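Local coordinates for protein galactokinase (Bifidobacterium longum subsp. infantis ATCC 15697 = JCM 1222 = DSM 20088, PDB 6TEQ) that probably phosphorylates galactose with ATP as a galactokinase of the GHMP kinase family, and holds 2-deoxy-2-fluoro-galactose in its sugar pocket, at residues Val76-Gly81 against Asp101-Tyr106; Thr64-Lys69 against Phe125-Val130; Thr149-Asp154 against Ala166-Leu171. One frame throughout, in Å; residues are numbered along the deposited sequence.

Interaction 1 of 3, residues Val76-Gly81 against Asp101-Tyr106; sequences VRVVSG and DGWSAY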
# COMPACT_ATOMS: atom_id res chain seq x y z
N VAL A 76 25.03 3.38 -8.38
CA VAL A 76 24.02 3.02 -7.35
C VAL A 76 24.32 1.60 -6.93
O VAL A 76 24.20 0.70 -7.77
CB VAL A 76 22.58 3.17 -7.81
CG1 VAL A 76 21.68 2.64 -6.71
CG2 VAL A 76 22.25 4.61 -8.17
N ARG A 77 24.74 1.49 -5.68
CA ARG A 77 24.91 0.19 -5.01
C ARG A 77 23.79 0.06 -3.97
O ARG A 77 23.67 0.91 -3.11
CB ARG A 77 26.28 -0.03 -4.41
CG ARG A 77 27.40 -0.00 -5.41
CD ARG A 77 28.73 -0.30 -4.80
NE ARG A 77 29.09 0.69 -3.84
CZ ARG A 77 30.11 0.57 -3.00
NH1 ARG A 77 30.88 -0.51 -3.01
NH2 ARG A 77 30.34 1.54 -2.15
N VAL A 78 23.16 -1.09 -3.93
CA VAL A 78 22.14 -1.37 -2.91
C VAL A 78 22.32 -2.81 -2.43
O VAL A 78 22.62 -3.72 -3.22
CB VAL A 78 20.72 -1.13 -3.44
CG1 VAL A 78 20.49 0.34 -3.71
CG2 VAL A 78 20.35 -1.92 -4.63
N VAL A 79 22.00 -3.00 -1.17
CA VAL A 79 22.01 -4.34 -0.55
C VAL A 79 20.77 -4.42 0.33
O VAL A 79 20.34 -3.36 0.87
CB VAL A 79 23.33 -4.61 0.17
CG1 VAL A 79 23.50 -3.61 1.31
CG2 VAL A 79 23.44 -6.07 0.66
N SER A 80 20.25 -5.61 0.51
CA SER A 80 19.09 -5.83 1.40
C SER A 80 19.43 -6.88 2.42
O SER A 80 20.12 -7.83 2.03
CB SER A 80 17.89 -6.29 0.58
OG SER A 80 16.82 -6.77 1.39
N GLY A 81 18.88 -6.76 3.63
CA GLY A 81 19.10 -7.73 4.71
C GLY A 81 18.61 -9.12 4.30
O GLY A 81 19.05 -10.10 4.86
N ASP A 101 18.36 -4.59 -13.41
CA ASP A 101 18.06 -6.03 -13.17
C ASP A 101 17.58 -6.26 -11.70
O ASP A 101 18.39 -6.03 -10.80
CB ASP A 101 19.24 -6.88 -13.64
CG ASP A 101 19.60 -6.64 -15.09
OD1 ASP A 101 18.67 -6.61 -15.93
OD2 ASP A 101 20.80 -6.46 -15.38
N GLY A 102 16.29 -6.65 -11.50
CA GLY A 102 15.71 -7.29 -10.29
C GLY A 102 15.18 -6.24 -9.28
O GLY A 102 14.79 -5.12 -9.70
N TRP A 103 15.15 -6.57 -7.98
CA TRP A 103 14.65 -5.72 -6.85
C TRP A 103 15.33 -4.32 -6.82
O TRP A 103 14.68 -3.35 -6.33
CB TRP A 103 14.85 -6.45 -5.52
CG TRP A 103 16.24 -6.41 -4.97
CD1 TRP A 103 17.23 -7.32 -5.17
CD2 TRP A 103 16.80 -5.45 -4.05
NE1 TRP A 103 18.35 -6.99 -4.46
CE2 TRP A 103 18.15 -5.82 -3.80
CE3 TRP A 103 16.35 -4.27 -3.48
CZ2 TRP A 103 18.97 -5.14 -2.91
CZ3 TRP A 103 17.16 -3.58 -2.62
CH2 TRP A 103 18.48 -3.96 -2.40
N SER A 104 16.58 -4.22 -7.25
CA SER A 104 17.34 -2.95 -7.23
C SER A 104 16.72 -1.92 -8.16
O SER A 104 17.00 -0.75 -8.04
CB SER A 104 18.82 -3.14 -7.56
OG SER A 104 19.02 -3.62 -8.87
N ALA A 105 15.85 -2.35 -9.05
CA ALA A 105 15.13 -1.40 -9.94
C ALA A 105 14.31 -0.44 -9.06
O ALA A 105 14.10 0.68 -9.49
CB ALA A 105 14.21 -2.17 -10.87
N TYR A 106 13.78 -0.90 -7.94
CA TYR A 106 12.90 -0.04 -7.11
C TYR A 106 13.65 1.15 -6.52
O TYR A 106 13.32 2.32 -6.83
CB TYR A 106 12.22 -0.89 -6.03
CG TYR A 106 11.14 -1.82 -6.57
CD1 TYR A 106 9.82 -1.44 -6.59
CD2 TYR A 106 11.45 -3.09 -7.02
CE1 TYR A 106 8.83 -2.27 -7.07
CE2 TYR A 106 10.45 -3.95 -7.47
CZ TYR A 106 9.14 -3.55 -7.48
OH TYR A 106 8.11 -4.33 -7.92
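W103 lies against V78, V79 and S80 in a buried, apolar contact between the strand 75-80 and residues 101-106, which run into helix 105-116. The torsion about CA-CB (chi1 79°) sets W103 CG between its own backbone N and carbonyl carbon, and from there the indole reaches across to the strand with its six-membered ring leading. S80 CB sits over one face of that ring, 4.1 Å from the centroid and 25° off the normal, a CH-pi contact displaced toward the ring's rim. The strand backbone is also touched, V79 C lying 3.6 Å from W103 CH2. V78 CG2 comes in obliquely, 3.6 Å from W103 CH2, and touches S104 CB at 3.5 Å; this one methyl therefore meets both the W103 ring and S104 next to it. V78 also packs on F125 and F129 of strand 125-131, while A88 of strand 86-91 packs on V78 and S104. S80 OG is hydrogen-bonded to V82 N and to a sulfonate oxygen of a bound MES, probably from the crystallisation liquor. No hydrogen bond crosses between the two segments, so the contact rests on close carbon packing. The indole covers the carbon side of S80, an ADP-binding residue, while the hydroxyl is left to polar partners, which is consistent with W103 forming part of a wall of the nucleotide site.

Interaction 2 of 3, residues Thr64-Lys69 against Phe125-Val130; sequences TFIALK and FDAAFV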
# COMPACT_ATOMS: atom_id res chain seq x y z
N THR A 64 10.42 -0.12 6.41
CA THR A 64 11.68 -0.41 5.71
C THR A 64 12.63 0.72 6.12
O THR A 64 12.29 1.91 5.87
CB THR A 64 11.48 -0.46 4.21
OG1 THR A 64 10.66 -1.61 4.02
CG2 THR A 64 12.74 -0.56 3.37
N PHE A 65 13.82 0.36 6.57
CA PHE A 65 14.88 1.27 6.99
C PHE A 65 15.99 1.26 5.96
O PHE A 65 16.38 0.20 5.45
CB PHE A 65 15.48 0.87 8.33
CG PHE A 65 14.50 1.05 9.45
CD1 PHE A 65 13.55 0.09 9.70
CD2 PHE A 65 14.64 2.08 10.37
CE1 PHE A 65 12.63 0.29 10.71
CE2 PHE A 65 13.69 2.30 11.35
CZ PHE A 65 12.71 1.37 11.54
N ILE A 66 16.33 2.46 5.51
CA ILE A 66 17.37 2.63 4.48
C ILE A 66 18.50 3.41 5.11
O ILE A 66 18.31 4.57 5.52
CB ILE A 66 16.91 3.33 3.21
CG1 ILE A 66 17.96 3.32 2.08
CG2 ILE A 66 16.31 4.70 3.48
CD1 ILE A 66 17.53 4.09 0.86
N ALA A 67 19.67 2.79 5.14
CA ALA A 67 20.93 3.53 5.45
C ALA A 67 21.49 3.98 4.08
O ALA A 67 21.63 3.14 3.19
CB ALA A 67 21.87 2.65 6.22
N LEU A 68 21.71 5.27 3.89
CA LEU A 68 22.14 5.78 2.57
C LEU A 68 23.28 6.77 2.68
O LEU A 68 23.36 7.53 3.68
CB LEU A 68 20.92 6.41 1.89
CG LEU A 68 21.13 6.94 0.45
CD1 LEU A 68 19.89 6.74 -0.39
CD2 LEU A 68 21.55 8.40 0.47
N LYS A 69 24.12 6.78 1.65
CA LYS A 69 25.16 7.83 1.49
C LYS A 69 25.18 8.19 0.02
O LYS A 69 25.22 7.31 -0.82
CB LYS A 69 26.54 7.38 1.97
CG LYS A 69 27.58 8.46 1.93
CD LYS A 69 28.88 7.98 2.52
CE LYS A 69 29.90 9.09 2.55
NZ LYS A 69 31.20 8.52 2.85
N PHE A 125 24.30 6.70 -5.39
CA PHE A 125 24.22 6.48 -3.94
C PHE A 125 24.55 5.02 -3.61
O PHE A 125 24.46 4.12 -4.45
CB PHE A 125 22.85 6.86 -3.37
CG PHE A 125 21.70 6.04 -3.87
CD1 PHE A 125 21.06 6.39 -5.04
CD2 PHE A 125 21.21 4.98 -3.14
CE1 PHE A 125 19.94 5.69 -5.48
CE2 PHE A 125 20.13 4.24 -3.61
CZ PHE A 125 19.51 4.58 -4.77
N ASP A 126 24.96 4.85 -2.36
CA ASP A 126 25.09 3.53 -1.70
C ASP A 126 23.97 3.41 -0.70
O ASP A 126 23.73 4.37 0.04
CB ASP A 126 26.43 3.39 -1.04
CG ASP A 126 27.60 3.43 -2.00
OD1 ASP A 126 27.46 2.84 -3.15
OD2 ASP A 126 28.67 3.97 -1.55
N ALA A 127 23.32 2.25 -0.67
CA ALA A 127 22.27 2.03 0.34
C ALA A 127 22.23 0.59 0.83
O ALA A 127 22.53 -0.36 0.04
CB ALA A 127 20.91 2.49 -0.15
N ALA A 128 21.73 0.49 2.03
CA ALA A 128 21.43 -0.79 2.71
C ALA A 128 20.01 -0.69 3.26
O ALA A 128 19.64 0.24 3.96
CB ALA A 128 22.38 -1.12 3.80
N PHE A 129 19.22 -1.69 2.94
CA PHE A 129 17.82 -1.80 3.42
C PHE A 129 17.66 -2.97 4.41
O PHE A 129 18.14 -4.09 4.15
CB PHE A 129 16.91 -2.14 2.23
CG PHE A 129 16.85 -1.05 1.23
CD1 PHE A 129 15.93 -0.04 1.40
CD2 PHE A 129 17.77 -0.96 0.20
CE1 PHE A 129 15.83 0.97 0.46
CE2 PHE A 129 17.68 0.06 -0.72
CZ PHE A 129 16.75 1.04 -0.56
N VAL A 130 16.96 -2.69 5.50
CA VAL A 130 16.45 -3.67 6.47
C VAL A 130 14.96 -3.37 6.62
O VAL A 130 14.61 -2.24 6.83
CB VAL A 130 17.19 -3.65 7.82
CG1 VAL A 130 16.50 -4.57 8.76
CG2 VAL A 130 18.68 -4.01 7.62
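F125 comes just before the first bridge of the antiparallel pairing between strands 125-130 and 64-69 and meets L68 by its side chain: F125 CD2 lies 3.5 Å from L68 CD1, the two side chains crossing at about a right angle. D126 pairs with K69 through two backbone hydrogen bonds, D126 N to K69 O and K69 N to D126 O, both 2.9 Å. Its carboxylate turns to other partners, OD1 forming salt bridges with R77 and R71. A127 is in a non-hydrogen-bonded pair with L68, and its CB packs on I66 CG1 at 3.8 Å. A128 returns to hydrogen bonding, A67 N reaching A128 O at 2.8 Å and A128 N reaching A67 O. F129, paired with I66, packs on it by its ring. I66 CG1, anti to the backbone N (chi1 -172°), lies over the F129 ring, 3.9 Å from the centroid; I66 CD1 continues to F129 CZ at 3.5 Å. T64 CG2 meets the same ring at its edge, 3.8 Å from F129 CD1. V130 ends the ladder, F65 N giving V130 O a nearly straight bond (170°) and V130 N answering to F65 O. From helix 141-156, S148 and T149 pack on I66, T149 also on F129, and A144 against T64; A67, A128 and V130 face helix 12-27. Strand 33-42 lies along the far edge of 64-69, and strand 75-80 runs parallel to 125-131 at its other edge.

Interaction 3 of 3, residues Thr149-Asp154 against Ala166-Leu171; sequences TALALD and AGRVTL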
# COMPACT_ATOMS: atom_id res chain seq x y z
N THR A 149 13.59 5.47 0.05
CA THR A 149 14.71 5.90 -0.84
C THR A 149 14.44 7.34 -1.29
O THR A 149 15.37 8.12 -1.30
CB THR A 149 14.82 4.98 -2.04
OG1 THR A 149 14.99 3.62 -1.65
CG2 THR A 149 15.99 5.35 -2.92
N ALA A 150 13.21 7.67 -1.66
CA ALA A 150 12.86 9.02 -2.18
C ALA A 150 13.09 10.02 -1.06
O ALA A 150 13.67 11.07 -1.30
CB ALA A 150 11.41 9.06 -2.64
N LEU A 151 12.74 9.68 0.19
CA LEU A 151 12.93 10.64 1.29
C LEU A 151 14.43 10.81 1.55
O LEU A 151 14.88 11.95 1.78
CB LEU A 151 12.21 10.16 2.53
CG LEU A 151 12.01 11.21 3.61
CD1 LEU A 151 11.04 12.32 3.20
CD2 LEU A 151 11.58 10.55 4.88
N ALA A 152 15.16 9.71 1.55
CA ALA A 152 16.62 9.75 1.83
C ALA A 152 17.30 10.60 0.74
O ALA A 152 18.14 11.45 1.09
CB ALA A 152 17.19 8.36 1.91
N LEU A 153 16.99 10.39 -0.54
CA LEU A 153 17.63 11.13 -1.62
C LEU A 153 17.28 12.61 -1.53
O LEU A 153 18.16 13.43 -1.78
CB LEU A 153 17.23 10.54 -2.98
CG LEU A 153 17.85 9.19 -3.28
CD1 LEU A 153 17.19 8.54 -4.51
CD2 LEU A 153 19.38 9.29 -3.46
N ASP A 154 16.03 12.93 -1.26
CA ASP A 154 15.59 14.33 -1.12
C ASP A 154 16.45 15.00 -0.05
O ASP A 154 16.83 16.15 -0.22
CB ASP A 154 14.11 14.40 -0.82
CG ASP A 154 13.63 15.79 -0.45
OD1 ASP A 154 13.34 16.53 -1.43
OD2 ASP A 154 13.72 16.15 0.76
N ALA A 166 2.84 18.67 1.10
CA ALA A 166 2.68 18.96 -0.34
C ALA A 166 3.99 18.65 -1.07
O ALA A 166 3.93 18.10 -2.18
CB ALA A 166 2.27 20.40 -0.51
N GLY A 167 5.13 18.97 -0.48
CA GLY A 167 6.44 18.66 -1.08
C GLY A 167 6.57 17.14 -1.27
O GLY A 167 7.06 16.67 -2.30
N ARG A 168 6.10 16.38 -0.29
CA ARG A 168 6.29 14.93 -0.39
C ARG A 168 5.56 14.36 -1.61
O ARG A 168 5.96 13.29 -2.08
CB ARG A 168 5.88 14.22 0.90
CG ARG A 168 6.92 14.40 1.97
CD ARG A 168 6.51 13.59 3.17
NE ARG A 168 7.53 13.64 4.17
CZ ARG A 168 7.68 12.78 5.14
NH1 ARG A 168 6.77 11.85 5.38
NH2 ARG A 168 8.65 12.95 6.01
N VAL A 169 4.55 15.05 -2.17
CA VAL A 169 3.89 14.53 -3.38
C VAL A 169 4.90 14.41 -4.54
O VAL A 169 4.78 13.51 -5.38
CB VAL A 169 2.64 15.39 -3.69
CG1 VAL A 169 2.10 15.04 -5.07
CG2 VAL A 169 1.61 15.20 -2.57
N THR A 170 5.85 15.33 -4.64
CA THR A 170 6.90 15.20 -5.67
C THR A 170 7.65 13.87 -5.49
O THR A 170 7.93 13.17 -6.46
CB THR A 170 7.81 16.42 -5.60
OG1 THR A 170 7.02 17.55 -6.05
CG2 THR A 170 9.03 16.25 -6.48
N LEU A 171 7.98 13.52 -4.26
CA LEU A 171 8.74 12.29 -3.93
C LEU A 171 7.87 11.06 -4.12
O LEU A 171 8.35 10.10 -4.68
CB LEU A 171 9.21 12.39 -2.50
CG LEU A 171 10.10 13.59 -2.20
CD1 LEU A 171 10.56 13.60 -0.80
CD2 LEU A 171 11.25 13.74 -3.15
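L171 and D154 cross at about a right angle, the forked end of the leucine straddling the aspartate's methylene: D154 CB is 3.6 Å from L171 CD1 and 3.7 Å from L171 CD2. The chi1 of 171° turns D154 CG away from the backbone N and swings the carboxylate alongside the fork, OD1 lying 3.9 Å from L171 CD2. OD1 accepts a hydrogen bond from Y161 N, so the charged end serves the loop joining the two helices while its carbons pack on L171. With an alanine here, Y161 N would probably lose its acceptor and L171 CD2 part of its packing. One turn back, A150 CB faces the leucine's base, 4.0 Å from L171 CB and 3.8 Å from L171 O. L151 and R168 make the other pairing. L151 CD1 lies over one face of the guanidinium, 3.7 Å from R168 NH2, the extended arginine chain crossing the leucine obliquely. Hydrogen bonds from NE to G162 O and from NH1 to M196 O and A412 O hold the group's rotation. The axes of these short segments pass 10.1 Å apart at 111°, a steep crossing in which L171 fills the gap between A150, L151 and D154. It joins successive helices of the N-terminal domain of a GHMP kinase: 141-156, which begins in the nucleotide-binding residues, and 165-183, which carries the magnesium ligand E179 farther on.

How the interactions relate
Interactions 1 and 2 share the sheet, their centres 10 Å apart: strand 75-80 joins 125-131 through a probable hydrogen bond from A127 N to R77 O, and V76 CG1 packs on F125 CZ at 3.5 Å. Interaction 3 comes against the sheet from its helical side, F129 CZ lying 3.3 Å from T149 OG1 and F125 CD1 3.7 Å from L153 CD2. Interactions 1 and 3 do not touch, their nearest atoms being about 6 Å apart. Interactions 1 and 2 lie closest to the nucleotide site, which holds no ADP here: S80 belongs to it, and the T64 side chain is about 5 Å from that of S141. Interaction 3 is farther, the A150 side chain being about 11 Å from that of the magnesium ligand E179.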